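PDB 3WPU: beta-fructofuranosidase from Arthrobacter, which belongs to the levansucrase/invertase family of carbohydrate-active enzymes, whose members are built on a five-bladed beta-propeller fold. Local coordinates for residues A[38-46]-A[396-404]; A[53-61]-A[467-478]. All blocks are in the same frame, centred on the assembly; numbering follows the deposited sequence. Where two conformers were deposited one is given.

Contact 1. Residues A[38-46]-A[396-404]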
loop_
_atom_site.group_PDB
_atom_site.type_symbol
_atom_site.label_atom_id
_atom_site.label_comp_id
_atom_site.label_asym_id
_atom_site.label_seq_id
_atom_site.Cartn_x
_atom_site.Cartn_y
_atom_site.Cartn_z
ATOM N N ARG A 38 -20.271 16.030 0.374
ATOM C CA ARG A 38 -21.637 15.823 0.842
ATOM C C ARG A 38 -21.680 15.089 2.175
ATOM O O ARG A 38 -22.596 15.283 2.951
ATOM C CB ARG A 38 -22.447 15.031 -0.201
ATOM C CG ARG A 38 -22.611 15.746 -1.530
ATOM C CD ARG A 38 -23.516 14.980 -2.499
ATOM N NE ARG A 38 -24.913 14.993 -2.063
ATOM C CZ ARG A 38 -25.837 14.116 -2.448
ATOM N NH1 ARG A 38 -25.535 13.125 -3.275
ATOM N NH2 ARG A 38 -27.091 14.209 -1.990
ATOM N N MET A 39 -20.696 14.218 2.413
ATOM C CA MET A 39 -20.651 13.397 3.600
ATOM C C MET A 39 -20.106 14.178 4.789
ATOM O O MET A 39 -20.239 13.726 5.908
ATOM C CB MET A 39 -19.758 12.187 3.359
ATOM C CG MET A 39 -20.263 11.193 2.310
ATOM S SD MET A 39 -18.912 10.158 1.678
ATOM C CE MET A 39 -17.976 10.148 3.226
ATOM N N SER A 40 -19.514 15.336 4.529
ATOM C CA SER A 40 -18.862 16.115 5.583
ATOM C C SER A 40 -19.882 16.965 6.311
ATOM O O SER A 40 -20.864 17.417 5.721
ATOM C CB SER A 40 -17.776 16.998 4.968
ATOM O OG SER A 40 -17.093 17.773 5.956
ATOM N N ASP A 41 -19.637 17.193 7.598
ATOM C CA ASP A 41 -20.553 17.933 8.456
ATOM C C ASP A 41 -20.121 19.390 8.452
ATOM O O ASP A 41 -19.063 19.694 8.975
ATOM C CB ASP A 41 -20.486 17.384 9.881
ATOM C CG ASP A 41 -21.381 18.148 10.861
ATOM O OD1 ASP A 41 -22.015 19.166 10.481
ATOM O OD2 ASP A 41 -21.427 17.704 12.034
ATOM N N PRO A 42 -20.938 20.291 7.870
ATOM C CA PRO A 42 -20.504 21.672 7.745
ATOM C C PRO A 42 -20.444 22.403 9.084
ATOM O O PRO A 42 -19.859 23.477 9.137
ATOM C CB PRO A 42 -21.554 22.303 6.816
ATOM C CG PRO A 42 -22.749 21.440 6.969
ATOM C CD PRO A 42 -22.239 20.059 7.225
ATOM N N THR A 43 -21.028 21.819 10.129
ATOM C CA THR A 43 -21.041 22.435 11.455
ATOM C C THR A 43 -19.875 22.039 12.353
ATOM O O THR A 43 -19.758 22.577 13.457
ATOM C CB THR A 43 -22.360 22.131 12.224
ATOM O OG1 THR A 43 -22.410 20.755 12.623
ATOM C CG2 THR A 43 -23.581 22.460 11.374
ATOM N N ALA A 44 -19.023 21.109 11.913
ATOM C CA ALA A 44 -17.968 20.595 12.785
ATOM C C ALA A 44 -17.011 21.728 13.150
ATOM O O ALA A 44 -16.426 22.371 12.273
ATOM C CB ALA A 44 -17.224 19.433 12.137
ATOM N N PRO A 45 -16.861 21.995 14.454
ATOM C CA PRO A 45 -16.030 23.153 14.794
ATOM C C PRO A 45 -14.515 22.912 14.685
ATOM O O PRO A 45 -14.061 21.778 14.444
ATOM C CB PRO A 45 -16.416 23.447 16.242
ATOM C CG PRO A 45 -16.993 22.212 16.788
ATOM C CD PRO A 45 -17.439 21.335 15.635
ATOM N N SER A 46 -13.758 23.996 14.860
ATOM C CA SER A 46 -12.306 23.992 14.835
ATOM C C SER A 46 -11.698 22.741 15.468
ATOM O O SER A 46 -12.026 22.374 16.596
ATOM C CB SER A 46 -11.769 25.236 15.580
ATOM O OG SER A 46 -10.359 25.299 15.479
ATOM N N PRO A 396 -8.741 11.545 10.652
ATOM C CA PRO A 396 -9.716 12.502 11.150
ATOM C C PRO A 396 -9.371 13.863 10.561
ATOM O O PRO A 396 -8.199 14.253 10.579
ATOM C CB PRO A 396 -9.510 12.485 12.668
ATOM C CG PRO A 396 -8.374 11.584 12.954
ATOM C CD PRO A 396 -8.049 10.803 11.720
ATOM N N THR A 397 -10.400 14.554 10.061
ATOM C CA THR A 397 -10.253 15.656 9.129
ATOM C C THR A 397 -11.467 16.564 9.220
ATOM O O THR A 397 -12.601 16.096 9.155
ATOM C CB THR A 397 -10.198 15.112 7.662
ATOM O OG1 THR A 397 -9.033 14.307 7.486
ATOM C CG2 THR A 397 -10.169 16.260 6.639
ATOM N N ASN A 398 -11.222 17.868 9.400
ATOM C CA ASN A 398 -12.272 18.850 9.240
ATOM C C ASN A 398 -12.180 19.504 7.885
ATOM O O ASN A 398 -11.317 20.355 7.664
ATOM C CB ASN A 398 -12.213 19.926 10.344
ATOM C CG ASN A 398 -13.531 20.699 10.449
ATOM O OD1 ASN A 398 -14.183 20.950 9.439
ATOM N ND2 ASN A 398 -13.931 21.069 11.674
ATOM N N LEU A 399 -13.068 19.114 6.962
ATOM C CA LEU A 399 -13.014 19.661 5.596
ATOM C C LEU A 399 -13.407 21.127 5.528
ATOM O O LEU A 399 -13.158 21.772 4.513
ATOM C CB LEU A 399 -13.856 18.839 4.613
ATOM C CG LEU A 399 -13.332 17.447 4.256
ATOM C CD1 LEU A 399 -14.286 16.845 3.232
ATOM C CD2 LEU A 399 -11.904 17.441 3.731
ATOM N N ASN A 400 -13.978 21.656 6.623
ATOM C CA ASN A 400 -14.326 23.066 6.707
ATOM C C ASN A 400 -13.125 23.974 6.956
ATOM O O ASN A 400 -13.265 25.192 6.906
ATOM C CB ASN A 400 -15.384 23.307 7.789
ATOM C CG ASN A 400 -16.590 22.412 7.608
ATOM O OD1 ASN A 400 -16.858 21.525 8.429
ATOM N ND2 ASN A 400 -17.284 22.606 6.521
ATOM N N PHE A 401 -11.956 23.390 7.193
ATOM C CA PHE A 401 -10.723 24.144 7.395
ATOM C C PHE A 401 -9.619 23.632 6.483
ATOM O O PHE A 401 -9.669 22.487 5.978
ATOM C CB PHE A 401 -10.311 24.086 8.871
ATOM C CG PHE A 401 -11.327 24.702 9.787
ATOM C CD1 PHE A 401 -11.368 26.078 9.956
ATOM C CD2 PHE A 401 -12.260 23.926 10.440
ATOM C CE1 PHE A 401 -12.320 26.660 10.768
ATOM C CE2 PHE A 401 -13.210 24.495 11.261
ATOM C CZ PHE A 401 -13.243 25.868 11.429
ATOM N N LEU A 402 -8.660 24.511 6.209
ATOM C CA LEU A 402 -7.522 24.176 5.368
ATOM C C LEU A 402 -6.780 22.958 5.953
ATOM O O LEU A 402 -6.741 22.746 7.166
ATOM C CB LEU A 402 -6.567 25.369 5.239
ATOM C CG LEU A 402 -7.151 26.645 4.591
ATOM C CD1 LEU A 402 -6.096 27.738 4.581
ATOM C CD2 LEU A 402 -7.628 26.367 3.176
ATOM N N GLY A 403 -6.210 22.148 5.068
ATOM C CA GLY A 403 -5.552 20.924 5.485
ATOM C C GLY A 403 -4.177 21.129 6.123
ATOM O O GLY A 403 -3.711 20.284 6.874
ATOM N N GLY A 404 -3.506 22.229 5.802
ATOM C CA GLY A 404 -2.122 22.405 6.225
ATOM C C GLY A 404 -1.176 21.392 5.602
ATOM O O GLY A 404 -1.488 20.770 4.566
#

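Contact 2. Residues A[53-61]-A[467-478]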
loop_
_atom_site.group_PDB
_atom_site.type_symbol
_atom_site.label_atom_id
_atom_site.label_comp_id
_atom_site.label_asym_id
_atom_site.label_seq_id
_atom_site.Cartn_x
_atom_site.Cartn_y
_atom_site.Cartn_z
ATOM N N ALA A 53 -17.847 8.831 11.263
ATOM C CA ALA A 53 -16.983 7.996 12.097
ATOM C C ALA A 53 -16.719 6.645 11.443
ATOM O O ALA A 53 -15.617 6.096 11.556
ATOM C CB ALA A 53 -17.596 7.806 13.480
ATOM N N SER A 54 -17.695 6.155 10.701
ATOM C CA SER A 54 -17.569 4.823 10.093
ATOM C C SER A 54 -16.505 4.731 8.993
ATOM O O SER A 54 -16.114 3.629 8.611
ATOM C CB SER A 54 -18.908 4.323 9.553
ATOM O OG SER A 54 -19.356 5.155 8.492
ATOM N N VAL A 55 -16.084 5.863 8.443
ATOM C CA VAL A 55 -15.054 5.875 7.426
ATOM C C VAL A 55 -13.849 6.726 7.843
ATOM O O VAL A 55 -13.046 7.156 7.003
ATOM C CB VAL A 55 -15.621 6.347 6.059
ATOM C CG1 VAL A 55 -16.624 5.337 5.516
ATOM C CG2 VAL A 55 -16.188 7.754 6.123
ATOM N N THR A 56 -13.745 6.952 9.148
ATOM C CA THR A 56 -12.616 7.652 9.746
ATOM C C THR A 56 -11.778 6.715 10.629
ATOM O O THR A 56 -12.304 6.004 11.495
ATOM C CB THR A 56 -13.094 8.853 10.584
ATOM O OG1 THR A 56 -13.788 9.785 9.747
ATOM C CG2 THR A 56 -11.932 9.556 11.266
ATOM N N MET A 57 -10.466 6.720 10.416
ATOM C CA MET A 57 -9.544 5.947 11.249
ATOM C C MET A 57 -9.600 6.401 12.698
ATOM O O MET A 57 -9.598 7.595 12.937
ATOM C CB MET A 57 -8.113 6.131 10.741
ATOM C CG MET A 57 -7.099 5.189 11.355
ATOM S SD MET A 57 -5.450 5.474 10.661
ATOM C CE MET A 57 -4.466 4.444 11.776
ATOM N N PRO A 58 -9.628 5.459 13.655
ATOM C CA PRO A 58 -9.484 5.819 15.069
ATOM C C PRO A 58 -8.302 6.708 15.300
ATOM O O PRO A 58 -7.259 6.553 14.657
ATOM C CB PRO A 58 -9.334 4.468 15.768
ATOM C CG PRO A 58 -10.029 3.486 14.860
ATOM C CD PRO A 58 -9.889 4.020 13.464
ATOM N N THR A 59 -8.464 7.665 16.221
ATOM C CA THR A 59 -7.455 8.661 16.475
ATOM C C THR A 59 -6.243 8.053 17.174
ATOM O O THR A 59 -6.376 7.360 18.198
ATOM C CB THR A 59 -8.078 9.798 17.306
ATOM O OG1 THR A 59 -9.105 10.463 16.549
ATOM C CG2 THR A 59 -7.044 10.838 17.718
ATOM N N VAL A 60 -5.061 8.282 16.601
ATOM C CA VAL A 60 -3.813 7.731 17.117
ATOM C C VAL A 60 -3.282 8.640 18.216
ATOM O O VAL A 60 -3.209 9.840 18.018
ATOM C CB VAL A 60 -2.770 7.618 16.005
ATOM C CG1 VAL A 60 -1.448 7.100 16.518
ATOM C CG2 VAL A 60 -3.296 6.632 14.955
ATOM N N PRO A 61 -2.880 8.056 19.356
ATOM C CA PRO A 61 -2.336 8.986 20.373
ATOM C C PRO A 61 -0.996 9.576 19.975
ATOM O O PRO A 61 -0.209 8.932 19.276
ATOM C CB PRO A 61 -2.171 8.116 21.607
ATOM C CG PRO A 61 -2.051 6.751 21.095
ATOM C CD PRO A 61 -2.965 6.685 19.878
ATOM N N THR A 467 -18.260 -0.028 3.771
ATOM C CA THR A 467 -17.296 -0.443 4.763
ATOM C C THR A 467 -17.562 0.337 6.046
ATOM O O THR A 467 -18.220 1.380 6.012
ATOM C CB THR A 467 -15.829 -0.163 4.328
ATOM O OG1 THR A 467 -15.578 1.257 4.277
ATOM C CG2 THR A 467 -15.534 -0.758 2.997
ATOM N N ALA A 468 -17.049 -0.175 7.163
ATOM C CA ALA A 468 -17.214 0.478 8.458
ATOM C C ALA A 468 -16.066 0.128 9.360
ATOM O O ALA A 468 -15.722 -1.043 9.543
ATOM C CB ALA A 468 -18.523 0.069 9.126
ATOM N N VAL A 469 -15.533 1.138 10.024
ATOM C CA VAL A 469 -14.504 0.914 11.007
ATOM C C VAL A 469 -15.072 0.161 12.200
ATOM O O VAL A 469 -16.187 0.451 12.655
ATOM C CB VAL A 469 -13.952 2.261 11.466
ATOM C CG1 VAL A 469 -13.086 2.123 12.720
ATOM C CG2 VAL A 469 -13.128 2.879 10.328
ATOM N N ASP A 470 -14.312 -0.816 12.681
ATOM C CA ASP A 470 -14.700 -1.589 13.862
ATOM C C ASP A 470 -14.100 -0.926 15.102
ATOM O O ASP A 470 -12.953 -1.158 15.444
ATOM C CB ASP A 470 -14.268 -3.046 13.741
ATOM C CG ASP A 470 -14.705 -3.876 14.935
ATOM O OD1 ASP A 470 -15.391 -3.316 15.833
ATOM O OD2 ASP A 470 -14.351 -5.070 14.982
ATOM N N TYR A 471 -14.913 -0.121 15.773
ATOM C CA TYR A 471 -14.479 0.563 16.997
ATOM C C TYR A 471 -14.456 -0.361 18.241
ATOM O O TYR A 471 -14.042 0.074 19.321
ATOM C CB TYR A 471 -15.334 1.799 17.237
ATOM C CG TYR A 471 -15.001 2.962 16.326
ATOM C CD1 TYR A 471 -13.962 3.829 16.637
ATOM C CD2 TYR A 471 -15.720 3.183 15.154
ATOM C CE1 TYR A 471 -13.652 4.903 15.808
ATOM C CE2 TYR A 471 -15.423 4.244 14.322
ATOM C CZ TYR A 471 -14.397 5.106 14.655
ATOM O OH TYR A 471 -14.122 6.176 13.826
ATOM N N SER A 472 -14.851 -1.627 18.088
ATOM C CA SER A 472 -14.782 -2.591 19.187
ATOM C C SER A 472 -13.437 -3.310 19.192
ATOM O O SER A 472 -13.116 -4.033 20.133
ATOM C CB SER A 472 -15.911 -3.612 19.104
ATOM O OG SER A 472 -15.735 -4.474 17.991
ATOM N N TYR A 473 -12.664 -3.132 18.125
ATOM C CA TYR A 473 -11.355 -3.760 17.985
ATOM C C TYR A 473 -10.362 -3.065 18.884
ATOM O O TYR A 473 -10.234 -1.845 18.853
ATOM C CB TYR A 473 -10.913 -3.690 16.520
ATOM C CG TYR A 473 -9.590 -4.355 16.184
ATOM C CD1 TYR A 473 -9.469 -5.741 16.115
ATOM C CD2 TYR A 473 -8.493 -3.598 15.823
ATOM C CE1 TYR A 473 -8.262 -6.344 15.776
ATOM C CE2 TYR A 473 -7.297 -4.188 15.459
ATOM C CZ TYR A 473 -7.184 -5.561 15.451
ATOM O OH TYR A 473 -6.000 -6.147 15.090
ATOM N N GLY A 474 -9.643 -3.835 19.691
ATOM C CA GLY A 474 -8.615 -3.269 20.545
ATOM C C GLY A 474 -9.169 -2.228 21.497
ATOM O O GLY A 474 -10.225 -2.436 22.126
ATOM N N SER A 475 -8.446 -1.120 21.616
ATOM C CA SER A 475 -8.890 -0.004 22.431
ATOM C C SER A 475 -9.561 1.042 21.543
ATOM O O SER A 475 -8.887 1.836 20.872
ATOM C CB SER A 475 -7.727 0.612 23.193
ATOM O OG SER A 475 -8.196 1.683 23.989
ATOM N N GLU A 476 -10.893 1.007 21.531
ATOM C CA GLU A 476 -11.714 1.936 20.731
ATOM C C GLU A 476 -11.236 1.986 19.279
ATOM O O GLU A 476 -11.146 3.049 18.651
ATOM C CB GLU A 476 -11.734 3.339 21.359
ATOM C CG GLU A 476 -12.966 4.142 20.950
ATOM C CD GLU A 476 -13.087 5.482 21.662
ATOM O OE1 GLU A 476 -14.051 6.200 21.377
ATOM O OE2 GLU A 476 -12.225 5.824 22.477
ATOM N N GLY A 477 -10.933 0.810 18.741
ATOM C CA GLY A 477 -10.496 0.686 17.366
ATOM C C GLY A 477 -9.000 0.508 17.150
ATOM O O GLY A 477 -8.572 0.043 16.088
ATOM N N LEU A 478 -8.196 0.877 18.138
ATOM C CA LEU A 478 -6.734 0.769 18.009
ATOM C C LEU A 478 -6.215 -0.576 18.493
ATOM O O LEU A 478 -6.360 -0.926 19.668
ATOM C CB LEU A 478 -6.056 1.865 18.830
ATOM C CG LEU A 478 -6.363 3.312 18.437
ATOM C CD1 LEU A 478 -5.701 4.224 19.454
ATOM C CD2 LEU A 478 -5.852 3.635 17.059
HETATM O O HOH W 1 -14.690 2.076 6.677
HETATM O O HOH W 2 -20.129 3.064 6.762
#

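Contact 1. Residues A[38-46]-A[396-404]
An Asx turn headed by Asn-398 makes a polar join with Ala-44 and Pro-45 here, where two irregular loops meet. Asparagine suits the place because its amide offers both an acceptor and a donor. OD1 of Asn-398 takes the backbone N of Asn-400 at 2.9 Å, while ND2 of the same side chain crosses to O of Ala-44, also at 2.9 Å. That bond is nearly straight (171°) and runs in the amide plane of Asn-398, yet it reaches the carbonyl of Ala-44 from well above the carbonyl plane. O of Pro-45 is a second, weak acceptor for ND2.

Phe-401 sits beside this join, its ring edge turned to CG of Asn-398 and, 4.0 Å from CE2, to O of Ala-44. CE2 also approaches N of Ser-46 obliquely at 3.7 Å. Farther along, Ser-40 OG lies against CB of Leu-399 at 3.7 Å; this hydroxyl is hydrogen-bonded to Ser-50 OG, which also bonds to N of Leu-399, so Ser-50 ties both loops together.

On the facing loop, OD1 of Asp-41 receives N and OG1 of Thr-43 from one face of its carboxylate plane, and Pro-42 has the backbone shape that a turn's second position needs. In both loops the Asx turn and a type I beta turn start at the same residue, Asp-41 or Asn-398, which is the pairing known as the Asx motif.

Contact 2. Residues A[53-61]-A[467-478]
Ser-54, in a short 3-10 turn, comes within 4.7 Å of Ala-468 between their CA atoms, and its O accepts the backbone N of Val-469 at 2.9 Å (151°), with CA of Ala-468 adding a C-H...O contact to the same oxygen. Two waters widen the join: one donates to O of Ser-54 and to OG1 of Thr-467, which is also bonded to Asn-386, and the other links OG of Ser-54 to O of Thr-467.

Tyr-471 reaches back to the 53-61 segment. Its OH gives a 2.7 Å hydrogen bond to O of Ala-53, which lies at the ring edge, near the ring plane; Thr-56 N reaches this oxygen from the opposite face of the carbonyl, so two donors hold it.

Strand 467-469 is an edge strand of an antiparallel four-stranded sheet, consistent with a propeller blade, and residues 54-57 run between it and strand 391-394, where Val-55 and Met-57 bond to the backbone of Gly-394.

Val-469 packs beside Tyr-471. With CG1 anti to the backbone N (chi1 167°), that methyl lies 3.5 Å above one face of the tyrosine ring, offset toward its rim, and meets CD of Pro-58 at 3.8 Å. The compact proline ring then continues over the type I' turn 475-478: CG of Pro-58 sits 3.8 Å from CA of Gly-477, an approach made possible by the missing side chain of a glycine whose backbone (phi 102°) suits the turn. Leucine's forked end serves two prolines, CD2 of Leu-478 packing on CB of Pro-58 and CD1 touching CD of Pro-61 at 3.7 Å.

In the fold
Contacts 1 and 2 lie on the same side of the chain's centre, their own centres 19 Å apart. Their segments alternate along the sequence: 38-46 and 53-61 come from the long loop between helix 30-38 and strand 72-81, while 396-404 follows strand 391-394, and segment 467-478 begins on strand 467-469. The two contacts touch where CA of Pro-396 packs on CG2 of Thr-56 at 3.7 Å, and CE of Met-39 comes near CG2 of Val-55. The loop after helix 30-38 therefore passes first the loop leaving one sheet and then the edge strand of another, so the early chain is joined to parts more than 300 residues on in sequence.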